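Local coordinates for protein phytanoyl-CoA dioxygenase (Streptomyces malaysiense, PDB 6ZYL) that catalyses the beta-hydroxylation of thioholgamide as a non-heme monooxygenase, and probably binds iron and uses 2-oxoglutarate as co-substrate, at residues L108-N113 with G259-E264; F115-P118 with G122-L125; L125-D130 with V192-A197; I237-S242 with G255-A260. One frame throughout, in Å; residues are numbered along the deposited sequence.

Contact 1: residues L108-N113 with G259-E264; sequences LVWSTN and GAFLPE
A buried aromatic pair, Trp110 with Phe261, and one bridging water join a strand of the large sheet to the short strand at its edge. Atom CE1 of Phe261 comes to the indole edge, near the plane of that ring, 3.7 Å from CD1 of Trp110. The five-membered ring of Trp110 and the phenyl ring have centroids 5.6 Å apart and planes turned 78° to one another. In Trp110, CG anti to the backbone N (chi1 -175°) carries the indole off the side of the strand, so that its CD1 edge comes to Phe261; its NE1 hydrogen-bonds to Asp248, and Arg286 of helix 273-295 makes a cation-pi contact with the indole.

In the double-stranded beta-helix fold of this oxygenase family, strand 249-254 runs between 107-117 and 262-263, so the two segments meet past an intervening strand. Trp110 and Ser111 both bond through the backbone to Asp235, consistent with a classic beta bulge at Trp110. On the polar side, water 1 donates to Val109 O and to Glu264 OE1, at 2.6 Å in each case. The other carboxylate oxygen of Glu264, OE2, forms a salt bridge with Lys78 and accepts a hydrogen bond from Ser249, and the amino group of Lys78 also bonds to Trp110 O.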
loop_
_atom_site.group_PDB
_atom_site.type_symbol
_atom_site.label_atom_id
_atom_site.label_comp_id
_atom_site.label_asym_id
_atom_site.label_seq_id
_atom_site.Cartn_x
_atom_site.Cartn_y
_atom_site.Cartn_z
ATOM N N LEU A 108 -4.751 -11.320 -4.802
ATOM C CA LEU A 108 -4.490 -11.484 -3.383
ATOM C C LEU A 108 -4.006 -10.156 -2.821
ATOM O O LEU A 108 -3.386 -9.358 -3.527
ATOM C CB LEU A 108 -3.439 -12.566 -3.121
ATOM C CG LEU A 108 -3.734 -13.971 -3.643
ATOM C CD1 LEU A 108 -2.972 -14.213 -4.932
ATOM C CD2 LEU A 108 -3.373 -15.006 -2.592
ATOM N N VAL A 109 -4.300 -9.927 -1.545
ATOM C CA VAL A 109 -3.758 -8.788 -0.814
ATOM C C VAL A 109 -2.464 -9.234 -0.144
ATOM O O VAL A 109 -2.471 -10.136 0.701
ATOM C CB VAL A 109 -4.760 -8.254 0.220
ATOM C CG1 VAL A 109 -4.106 -7.172 1.073
ATOM C CG2 VAL A 109 -6.005 -7.719 -0.472
ATOM N N TRP A 110 -1.353 -8.607 -0.522
ATOM C CA TRP A 110 -0.044 -8.984 -0.005
ATOM C C TRP A 110 0.367 -8.171 1.212
ATOM O O TRP A 110 1.063 -8.697 2.088
ATOM C CB TRP A 110 1.006 -8.835 -1.112
ATOM C CG TRP A 110 2.374 -9.300 -0.728
ATOM C CD1 TRP A 110 2.822 -10.588 -0.685
ATOM C CD2 TRP A 110 3.477 -8.477 -0.342
ATOM N NE1 TRP A 110 4.139 -10.618 -0.292
ATOM C CE2 TRP A 110 4.564 -9.333 -0.074
ATOM C CE3 TRP A 110 3.652 -7.098 -0.191
ATOM C CZ2 TRP A 110 5.807 -8.856 0.336
ATOM C CZ3 TRP A 110 4.885 -6.626 0.214
ATOM C CH2 TRP A 110 5.948 -7.503 0.474
ATOM N N SER A 111 -0.046 -6.907 1.295
ATOM C CA SER A 111 0.257 -6.091 2.462
ATOM C C SER A 111 -0.665 -4.880 2.483
ATOM O O SER A 111 -1.284 -4.530 1.476
ATOM C CB SER A 111 1.720 -5.637 2.465
ATOM O OG SER A 111 1.881 -4.447 1.711
ATOM N N THR A 112 -0.752 -4.251 3.654
ATOM C CA THR A 112 -1.399 -2.955 3.803
ATOM C C THR A 112 -0.487 -2.043 4.611
ATOM O O THR A 112 0.267 -2.499 5.476
ATOM C CB THR A 112 -2.775 -3.052 4.484
ATOM O OG1 THR A 112 -2.686 -3.835 5.680
ATOM C CG2 THR A 112 -3.796 -3.673 3.534
ATOM N N ASN A 113 -0.560 -0.748 4.312
ATOM C CA ASN A 113 0.272 0.255 4.958
ATOM C C ASN A 113 -0.562 1.491 5.246
ATOM O O ASN A 113 -1.365 1.914 4.411
ATOM C CB ASN A 113 1.466 0.660 4.077
ATOM C CG ASN A 113 2.635 -0.288 4.200
ATOM O OD1 ASN A 113 3.480 -0.139 5.083
ATOM N ND2 ASN A 113 2.698 -1.265 3.307
ATOM N N GLY A 259 -1.277 -19.495 -5.356
ATOM C CA GLY A 259 0.096 -19.615 -5.822
ATOM C C GLY A 259 1.004 -20.151 -4.734
ATOM O O GLY A 259 0.711 -21.161 -4.088
ATOM N N ALA A 260 2.122 -19.465 -4.522
ATOM C CA ALA A 260 3.115 -19.885 -3.544
ATOM C C ALA A 260 2.841 -19.353 -2.144
ATOM O O ALA A 260 3.637 -19.608 -1.236
ATOM C CB ALA A 260 4.512 -19.436 -3.993
ATOM N N PHE A 261 1.740 -18.638 -1.939
ATOM C CA PHE A 261 1.487 -17.938 -0.688
ATOM C C PHE A 261 0.579 -18.763 0.215
ATOM O O PHE A 261 -0.466 -19.252 -0.224
ATOM C CB PHE A 261 0.857 -16.570 -0.960
ATOM C CG PHE A 261 1.739 -15.649 -1.747
ATOM C CD1 PHE A 261 2.670 -14.851 -1.107
ATOM C CD2 PHE A 261 1.652 -15.596 -3.127
ATOM C CE1 PHE A 261 3.492 -14.011 -1.826
ATOM C CE2 PHE A 261 2.472 -14.757 -3.852
ATOM C CZ PHE A 261 3.394 -13.963 -3.200
ATOM N N LEU A 262 0.986 -18.918 1.470
ATOM C CA LEU A 262 0.104 -19.519 2.456
ATOM C C LEU A 262 -1.126 -18.631 2.636
ATOM O O LEU A 262 -0.998 -17.402 2.694
ATOM C CB LEU A 262 0.833 -19.700 3.788
ATOM C CG LEU A 262 1.997 -20.692 3.761
ATOM C CD1 LEU A 262 2.846 -20.556 5.021
ATOM C CD2 LEU A 262 1.489 -22.117 3.600
ATOM N N PRO A 263 -2.325 -19.207 2.701
ATOM C CA PRO A 263 -3.531 -18.368 2.750
ATOM C C PRO A 263 -3.764 -17.765 4.129
ATOM O O PRO A 263 -3.529 -18.399 5.160
ATOM C CB PRO A 263 -4.657 -19.339 2.366
ATOM C CG PRO A 263 -4.143 -20.693 2.761
ATOM C CD PRO A 263 -2.641 -20.645 2.596
ATOM N N GLU A 264 -4.221 -16.516 4.129
ATOM C CA GLU A 264 -4.609 -15.808 5.335
ATOM C C GLU A 264 -6.133 -15.821 5.449
ATOM O O GLU A 264 -6.840 -16.342 4.581
ATOM C CB GLU A 264 -4.042 -14.386 5.314
ATOM C CG GLU A 264 -2.523 -14.348 5.486
ATOM C CD GLU A 264 -1.896 -13.032 5.056
ATOM O OE1 GLU A 264 -2.607 -12.183 4.480
ATOM O OE2 GLU A 264 -0.681 -12.850 5.293
HETATM O O HOH W 1 -1.887 -10.042 3.266
#

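Contact 2: residues F115-P118 with G122-L125; sequences FIRP and GSSL
Arg117 reaches over to Ser123 and Leu125 at the mouth of the loop that carries the chain from strand 107-117 to strand 125-126, the connection from the major sheet toward the minor sheet of the double-stranded beta-helix. The polar part is a single hydrogen bond: Arg117 NH2 donates to Ser123 O over 2.9 Å, bent to 138° at the hydrogen. The oxygen sits in the guanidinium plane, whereas the nitrogen stands 58° out of the carbonyl plane, so the arginine approaches the peptide from above. A bend at chi3 (89°) swings the guanidinium toward the loop. The backbones are held independently: Arg117 pairs with Arg229 on strand 229-237, and Leu125 with Ser220 on strand 217-220.

An alanine in place of Arg117 is likely to leave Ser123 O without this donor and the loop less firmly tied to the strand end.

The rest is van der Waals contact. Leu125 meets the other end of the guanidinium, its CD1 near the plane of that group and 3.6 Å from Arg117 NH1.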
loop_
_atom_site.group_PDB
_atom_site.type_symbol
_atom_site.label_atom_id
_atom_site.label_comp_id
_atom_site.label_asym_id
_atom_site.label_seq_id
_atom_site.Cartn_x
_atom_site.Cartn_y
_atom_site.Cartn_z
ATOM N N PHE A 115 0.106 5.331 5.639
ATOM C CA PHE A 115 1.081 6.392 5.389
ATOM C C PHE A 115 0.442 7.693 5.862
ATOM O O PHE A 115 -0.410 8.264 5.176
ATOM C CB PHE A 115 1.469 6.450 3.915
ATOM C CG PHE A 115 2.219 5.238 3.439
ATOM C CD1 PHE A 115 3.325 4.770 4.134
ATOM C CD2 PHE A 115 1.821 4.566 2.297
ATOM C CE1 PHE A 115 4.016 3.656 3.698
ATOM C CE2 PHE A 115 2.508 3.452 1.854
ATOM C CZ PHE A 115 3.608 2.996 2.555
ATOM N N ILE A 116 0.842 8.147 7.046
ATOM C CA ILE A 116 0.267 9.327 7.678
ATOM C C ILE A 116 1.344 10.396 7.769
ATOM O O ILE A 116 2.430 10.148 8.305
ATOM C CB ILE A 116 -0.299 9.002 9.072
ATOM C CG1 ILE A 116 -1.380 7.924 8.963
ATOM C CG2 ILE A 116 -0.859 10.254 9.729
ATOM C CD1 ILE A 116 -1.661 7.201 10.263
ATOM N N ARG A 117 1.048 11.575 7.234
ATOM C CA ARG A 117 1.930 12.731 7.349
ATOM C C ARG A 117 1.231 13.771 8.212
ATOM O O ARG A 117 0.332 14.477 7.728
ATOM C CB ARG A 117 2.264 13.294 5.968
ATOM C CG ARG A 117 2.997 12.276 5.100
ATOM C CD ARG A 117 3.557 12.889 3.832
ATOM N NE ARG A 117 4.910 13.404 4.025
ATOM C CZ ARG A 117 6.012 12.663 3.957
ATOM N NH1 ARG A 117 5.931 11.365 3.697
ATOM N NH2 ARG A 117 7.198 13.223 4.146
ATOM N N PRO A 118 1.585 13.894 9.489
ATOM C CA PRO A 118 0.812 14.758 10.389
ATOM C C PRO A 118 1.006 16.228 10.051
ATOM O O PRO A 118 1.864 16.617 9.255
ATOM C CB PRO A 118 1.350 14.427 11.785
ATOM C CG PRO A 118 2.673 13.770 11.567
ATOM C CD PRO A 118 2.759 13.286 10.145
ATOM N N GLY A 122 7.824 18.332 8.866
ATOM C CA GLY A 122 8.785 18.911 7.954
ATOM C C GLY A 122 9.675 17.949 7.200
ATOM O O GLY A 122 10.620 18.396 6.542
ATOM N N SER A 123 9.402 16.651 7.250
ATOM C CA SER A 123 10.280 15.670 6.632
ATOM C C SER A 123 9.893 15.425 5.179
ATOM O O SER A 123 8.738 15.596 4.781
ATOM C CB SER A 123 10.243 14.353 7.408
ATOM O OG SER A 123 8.967 13.745 7.317
ATOM N N SER A 124 10.884 15.020 4.388
ATOM C CA SER A 124 10.698 14.694 2.985
ATOM C C SER A 124 11.227 13.291 2.725
ATOM O O SER A 124 12.046 12.763 3.482
ATOM C CB SER A 124 11.420 15.694 2.070
ATOM O OG SER A 124 10.691 16.901 1.949
ATOM N N LEU A 125 10.748 12.688 1.641
ATOM C CA LEU A 125 11.224 11.388 1.192
ATOM C C LEU A 125 11.823 11.533 -0.198
ATOM O O LEU A 125 11.192 12.105 -1.093
ATOM C CB LEU A 125 10.095 10.357 1.179
ATOM C CG LEU A 125 9.362 10.146 2.502
ATOM C CD1 LEU A 125 8.319 9.044 2.342
ATOM C CD2 LEU A 125 10.326 9.819 3.622
#

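Contact 3: residues L125-D130 with V192-A197; sequences LAWHQD and VDIDEA
Trp127 lies with one face against Ile194 and points its ring nitrogen at Glu196. Methyl CG2 of Ile194 stands 3.5 Å from the centroid of the six-membered ring of Trp127 and only 5° off the ring normal, a textbook CH-pi contact. The CG1 branch of the isoleucine runs beside it, 3.9 Å from Trp127 CG, so two branches of one side chain span the indole. At the ring edge, Trp127 NE1 donates to Glu196 OE2 over 2.8 Å, almost straight at 174°. The acceptor is in the indole plane, but the nitrogen stands above the carboxylate plane of Glu196. Glu196 manages this because its chain folds at chi2 (-83°), bringing the acid back toward the ring.

With an alanine at Trp127, the Ile194 methyl would probably lose the surface it rests on and Glu196 OE2 its N-H donor.

Farther out, Ala217 and Ala219 of strand 217-220 also touch the indole, so the 192-197 loop is fastened beside the minor sheet of the double-stranded beta-helix. Trp127 is at a corner of the chain, and the next residue, His128, donates from ND1 to Ala126 O at 2.8 Å, which fixes the turn of the imidazole. His128 and Asp130 match the HxD motif that supplies iron ligands in relatives.

Glu196 OE1 forms a salt bridge with Arg161 of strand 160-162; a nearby positive charge and an N-H on the other oxygen would probably favour an ionised carboxylate here.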
loop_
_atom_site.group_PDB
_atom_site.type_symbol
_atom_site.label_atom_id
_atom_site.label_comp_id
_atom_site.label_asym_id
_atom_site.label_seq_id
_atom_site.Cartn_x
_atom_site.Cartn_y
_atom_site.Cartn_z
ATOM N N LEU A 125 10.748 12.688 1.641
ATOM C CA LEU A 125 11.224 11.388 1.192
ATOM C C LEU A 125 11.823 11.533 -0.198
ATOM O O LEU A 125 11.192 12.105 -1.093
ATOM C CB LEU A 125 10.095 10.357 1.179
ATOM C CG LEU A 125 9.362 10.146 2.502
ATOM C CD1 LEU A 125 8.319 9.044 2.342
ATOM C CD2 LEU A 125 10.326 9.819 3.622
ATOM N N ALA A 126 13.040 11.025 -0.370
ATOM C CA ALA A 126 13.692 11.063 -1.668
ATOM C C ALA A 126 12.978 10.137 -2.648
ATOM O O ALA A 126 12.216 9.245 -2.265
ATOM C CB ALA A 126 15.163 10.664 -1.539
ATOM N N TRP A 127 13.231 10.365 -3.933
ATOM C CA TRP A 127 12.669 9.512 -4.970
ATOM C C TRP A 127 13.114 8.071 -4.758
ATOM O O TRP A 127 14.289 7.805 -4.488
ATOM C CB TRP A 127 13.102 10.014 -6.344
ATOM C CG TRP A 127 12.446 11.304 -6.725
ATOM C CD1 TRP A 127 12.911 12.564 -6.486
ATOM C CD2 TRP A 127 11.196 11.460 -7.407
ATOM N NE1 TRP A 127 12.030 13.496 -6.981
ATOM C CE2 TRP A 127 10.969 12.843 -7.551
ATOM C CE3 TRP A 127 10.248 10.564 -7.910
ATOM C CZ2 TRP A 127 9.834 13.351 -8.180
ATOM C CZ3 TRP A 127 9.121 11.071 -8.533
ATOM C CH2 TRP A 127 8.925 12.451 -8.663
ATOM N N HIS A 128 12.169 7.143 -4.871
ATOM C CA HIS A 128 12.441 5.736 -4.604
ATOM C C HIS A 128 11.272 4.908 -5.112
ATOM O O HIS A 128 10.205 5.436 -5.441
ATOM C CB HIS A 128 12.672 5.489 -3.112
ATOM C CG HIS A 128 11.429 5.605 -2.286
ATOM N ND1 HIS A 128 10.860 6.820 -1.965
ATOM C CD2 HIS A 128 10.640 4.661 -1.722
ATOM C CE1 HIS A 128 9.779 6.617 -1.233
ATOM N NE2 HIS A 128 9.622 5.315 -1.073
ATOM N N GLN A 129 11.489 3.596 -5.173
ATOM C CA GLN A 129 10.493 2.642 -5.635
ATOM C C GLN A 129 10.088 1.723 -4.490
ATOM O O GLN A 129 10.919 1.351 -3.656
ATOM C CB GLN A 129 11.028 1.803 -6.800
ATOM C CG GLN A 129 11.501 2.609 -8.000
ATOM C CD GLN A 129 12.373 1.793 -8.941
ATOM O OE1 GLN A 129 13.379 1.218 -8.531
ATOM N NE2 GLN A 129 11.987 1.738 -10.209
ATOM N N ASP A 130 8.806 1.350 -4.461
ATOM C CA ASP A 130 8.318 0.479 -3.397
ATOM C C ASP A 130 8.949 -0.908 -3.462
ATOM O O ASP A 130 9.108 -1.565 -2.428
ATOM C CB ASP A 130 6.794 0.344 -3.476
ATOM C CG ASP A 130 6.070 1.660 -3.266
ATOM O OD1 ASP A 130 6.593 2.529 -2.536
ATOM O OD2 ASP A 130 4.967 1.820 -3.830
ATOM N N VAL A 192 19.061 7.468 -10.135
ATOM C CA VAL A 192 18.624 7.976 -11.430
ATOM C C VAL A 192 18.135 9.401 -11.267
ATOM O O VAL A 192 17.568 9.767 -10.235
ATOM C CB VAL A 192 17.529 7.070 -12.046
ATOM C CG1 VAL A 192 16.751 7.806 -13.105
ATOM C CG2 VAL A 192 18.192 5.880 -12.749
ATOM N N ASP A 193 18.348 10.203 -12.307
ATOM C CA ASP A 193 17.916 11.592 -12.319
ATOM C C ASP A 193 16.435 11.657 -12.668
ATOM O O ASP A 193 16.031 11.257 -13.767
ATOM C CB ASP A 193 18.742 12.389 -13.325
ATOM C CG ASP A 193 20.173 12.593 -12.870
ATOM O OD1 ASP A 193 20.382 12.869 -11.670
ATOM O OD2 ASP A 193 21.090 12.476 -13.712
ATOM N N ILE A 194 15.630 12.158 -11.738
ATOM C CA ILE A 194 14.199 12.338 -11.943
ATOM C C ILE A 194 13.953 13.794 -12.310
ATOM O O ILE A 194 14.504 14.704 -11.678
ATOM C CB ILE A 194 13.400 11.943 -10.689
ATOM C CG1 ILE A 194 13.715 10.500 -10.287
ATOM C CG2 ILE A 194 11.910 12.127 -10.938
ATOM C CD1 ILE A 194 13.102 9.455 -11.194
ATOM N N ASP A 195 13.130 14.017 -13.333
ATOM C CA ASP A 195 12.783 15.367 -13.771
ATOM C C ASP A 195 11.673 15.893 -12.871
ATOM O O ASP A 195 10.500 15.551 -13.043
ATOM C CB ASP A 195 12.360 15.363 -15.234
ATOM C CG ASP A 195 12.045 16.752 -15.755
ATOM O OD1 ASP A 195 12.177 17.726 -14.982
ATOM O OD2 ASP A 195 11.667 16.869 -16.940
ATOM N N GLU A 196 12.041 16.741 -11.908
ATOM C CA GLU A 196 11.065 17.237 -10.943
ATOM C C GLU A 196 9.964 18.043 -11.617
ATOM O O GLU A 196 8.812 18.016 -11.167
ATOM C CB GLU A 196 11.764 18.085 -9.883
ATOM C CG GLU A 196 12.536 17.280 -8.855
ATOM C CD GLU A 196 11.652 16.771 -7.733
ATOM O OE1 GLU A 196 10.413 16.891 -7.847
ATOM O OE2 GLU A 196 12.196 16.250 -6.736
ATOM N N ALA A 197 10.292 18.772 -12.687
ATOM C CA ALA A 197 9.278 19.571 -13.365
ATOM C C ALA A 197 8.232 18.694 -14.040
ATOM O O ALA A 197 7.065 19.089 -14.141
ATOM C CB ALA A 197 9.933 20.497 -14.390
#

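Contact 4: residues I237-S242 with G255-A260; sequences ITPRVS and GTDTGA
Two turns lean on each other at one end of the large sheet of the double-stranded beta-helix: the loop after strand 229-237, through Pro239, and the loop after strand 249-254, through Asp257. The first is a type I beta turn from Thr238 to Val241, closed by Val241 N to Thr238 O at 3.0 Å. Thr238 also makes an ST turn, its OG1 accepting from Arg240 N at 3.1 Å. The second is an Asx turn in which Gly259 N reaches Asp257 OD1 at 2.7 Å.

The proline ring rests across the aspartate. Pro239 CG lies 3.2 Å from Asp257 O. Pro239 CB lies 3.3 Å from Asp257 OD2, so one carboxylate oxygen serves the turn while the other sits against the ring. In Asp257, CG anti to the backbone N (chi1 -177°) places the carboxylate beside the proline ring. Gly259 passes close to Pro239 O; its positive phi (59°) favours glycine, and a side-chain carbon there would run into that oxygen. Leu108 of strand 107-117 touches both Pro239 and Thr258.

No direct hydrogen bond links the two loops, and a water does the work instead. Water 2 donates to Pro239 O at 2.7 Å and to Val241 O at 2.6 Å, and accepts from Ala260 N at 2.9 Å.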
loop_
_atom_site.group_PDB
_atom_site.type_symbol
_atom_site.label_atom_id
_atom_site.label_comp_id
_atom_site.label_asym_id
_atom_site.label_seq_id
_atom_site.Cartn_x
_atom_site.Cartn_y
_atom_site.Cartn_z
ATOM N N ILE A 237 -1.556 -8.514 -5.671
ATOM C CA ILE A 237 -0.742 -9.376 -6.516
ATOM C C ILE A 237 -1.641 -10.451 -7.108
ATOM O O ILE A 237 -2.751 -10.695 -6.632
ATOM C CB ILE A 237 0.425 -10.036 -5.745
ATOM C CG1 ILE A 237 -0.117 -10.951 -4.641
ATOM C CG2 ILE A 237 1.350 -8.987 -5.156
ATOM C CD1 ILE A 237 0.951 -11.780 -3.939
ATOM N N THR A 238 -1.147 -11.095 -8.152
ATOM C CA THR A 238 -1.736 -12.311 -8.685
ATOM C C THR A 238 -0.905 -13.512 -8.264
ATOM O O THR A 238 0.215 -13.370 -7.762
ATOM C CB THR A 238 -1.818 -12.244 -10.212
ATOM O OG1 THR A 238 -0.551 -12.615 -10.770
ATOM C CG2 THR A 238 -2.201 -10.849 -10.676
ATOM N N PRO A 239 -1.421 -14.729 -8.463
ATOM C CA PRO A 239 -0.629 -15.926 -8.126
ATOM C C PRO A 239 0.617 -16.102 -8.983
ATOM O O PRO A 239 1.397 -17.027 -8.723
ATOM C CB PRO A 239 -1.617 -17.086 -8.341
ATOM C CG PRO A 239 -2.989 -16.448 -8.352
ATOM C CD PRO A 239 -2.783 -15.064 -8.915
ATOM N N ARG A 240 0.826 -15.261 -9.997
ATOM C CA ARG A 240 2.056 -15.307 -10.775
ATOM C C ARG A 240 3.198 -14.554 -10.106
ATOM O O ARG A 240 4.342 -14.661 -10.562
ATOM C CB ARG A 240 1.816 -14.744 -12.179
ATOM C CG ARG A 240 0.905 -15.611 -13.039
ATOM C CD ARG A 240 0.979 -15.227 -14.516
ATOM N NE ARG A 240 2.334 -15.335 -15.052
ATOM C CZ ARG A 240 2.763 -16.330 -15.822
ATOM N NH1 ARG A 240 1.944 -17.318 -16.161
ATOM N NH2 ARG A 240 4.015 -16.336 -16.257
ATOM N N VAL A 241 2.918 -13.792 -9.053
ATOM C CA VAL A 241 3.970 -13.199 -8.237
ATOM C C VAL A 241 4.476 -14.256 -7.266
ATOM O O VAL A 241 3.689 -15.021 -6.695
ATOM C CB VAL A 241 3.450 -11.958 -7.492
ATOM C CG1 VAL A 241 4.552 -11.358 -6.627
ATOM C CG2 VAL A 241 2.916 -10.927 -8.479
ATOM N N SER A 242 5.789 -14.313 -7.077
ATOM C CA SER A 242 6.383 -15.271 -6.163
ATOM C C SER A 242 7.432 -14.585 -5.295
ATOM O O SER A 242 8.112 -13.662 -5.753
ATOM C CB SER A 242 7.033 -16.437 -6.921
ATOM O OG SER A 242 8.178 -16.008 -7.636
ATOM N N GLY A 255 -10.744 -15.063 -7.079
ATOM C CA GLY A 255 -10.268 -16.334 -7.583
ATOM C C GLY A 255 -10.133 -17.373 -6.490
ATOM O O GLY A 255 -10.582 -17.203 -5.351
ATOM N N THR A 256 -9.491 -18.483 -6.858
ATOM C CA THR A 256 -9.276 -19.599 -5.947
ATOM C C THR A 256 -7.811 -19.995 -5.817
ATOM O O THR A 256 -7.505 -20.945 -5.089
ATOM C CB THR A 256 -10.078 -20.826 -6.405
ATOM O OG1 THR A 256 -9.553 -21.305 -7.651
ATOM C CG2 THR A 256 -11.547 -20.483 -6.578
ATOM N N ASP A 257 -6.905 -19.297 -6.494
ATOM C CA ASP A 257 -5.499 -19.671 -6.581
ATOM C C ASP A 257 -4.676 -18.748 -5.692
ATOM O O ASP A 257 -4.728 -17.523 -5.846
ATOM C CB ASP A 257 -5.030 -19.592 -8.037
ATOM C CG ASP A 257 -3.594 -20.034 -8.224
ATOM O OD1 ASP A 257 -2.977 -20.513 -7.250
ATOM O OD2 ASP A 257 -3.084 -19.900 -9.357
ATOM N N THR A 258 -3.924 -19.335 -4.764
ATOM C CA THR A 258 -3.024 -18.578 -3.904
ATOM C C THR A 258 -1.564 -18.721 -4.313
ATOM O O THR A 258 -0.692 -18.127 -3.670
ATOM C CB THR A 258 -3.190 -19.005 -2.439
ATOM O OG1 THR A 258 -2.535 -20.261 -2.218
ATOM C CG2 THR A 258 -4.665 -19.126 -2.078
ATOM N N GLY A 259 -1.277 -19.495 -5.356
ATOM C CA GLY A 259 0.096 -19.615 -5.822
ATOM C C GLY A 259 1.004 -20.151 -4.734
ATOM O O GLY A 259 0.711 -21.161 -4.088
ATOM N N ALA A 260 2.122 -19.465 -4.522
ATOM C CA ALA A 260 3.115 -19.885 -3.544
ATOM C C ALA A 260 2.841 -19.353 -2.144
ATOM O O ALA A 260 3.637 -19.608 -1.236
ATOM C CB ALA A 260 4.512 -19.436 -3.993
HETATM O O HOH W 2 2.854 -17.469 -6.442
#

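Contacts 1 and 4 form one neighbourhood, with centres about 8 Å apart: they share Gly259 and Ala260, Leu108 N lies 2.8 Å from Ile237 O in a probable hydrogen bond, and Phe261 packs on Ile237. Contacts 2 and 3 share Leu125, with centres about 16 Å apart. Strand 107-117 joins the two regions, serving contact 1 near its start and contact 2 at its end, about 27 Å away between centres and across the middle of the chain. Contacts 2 and 3 both fall inside the long loop closed by contact 1, while contact 4 follows them in sequence. The loops at one end of the large sheet thus lie well apart from the connections leading to the HxD segment.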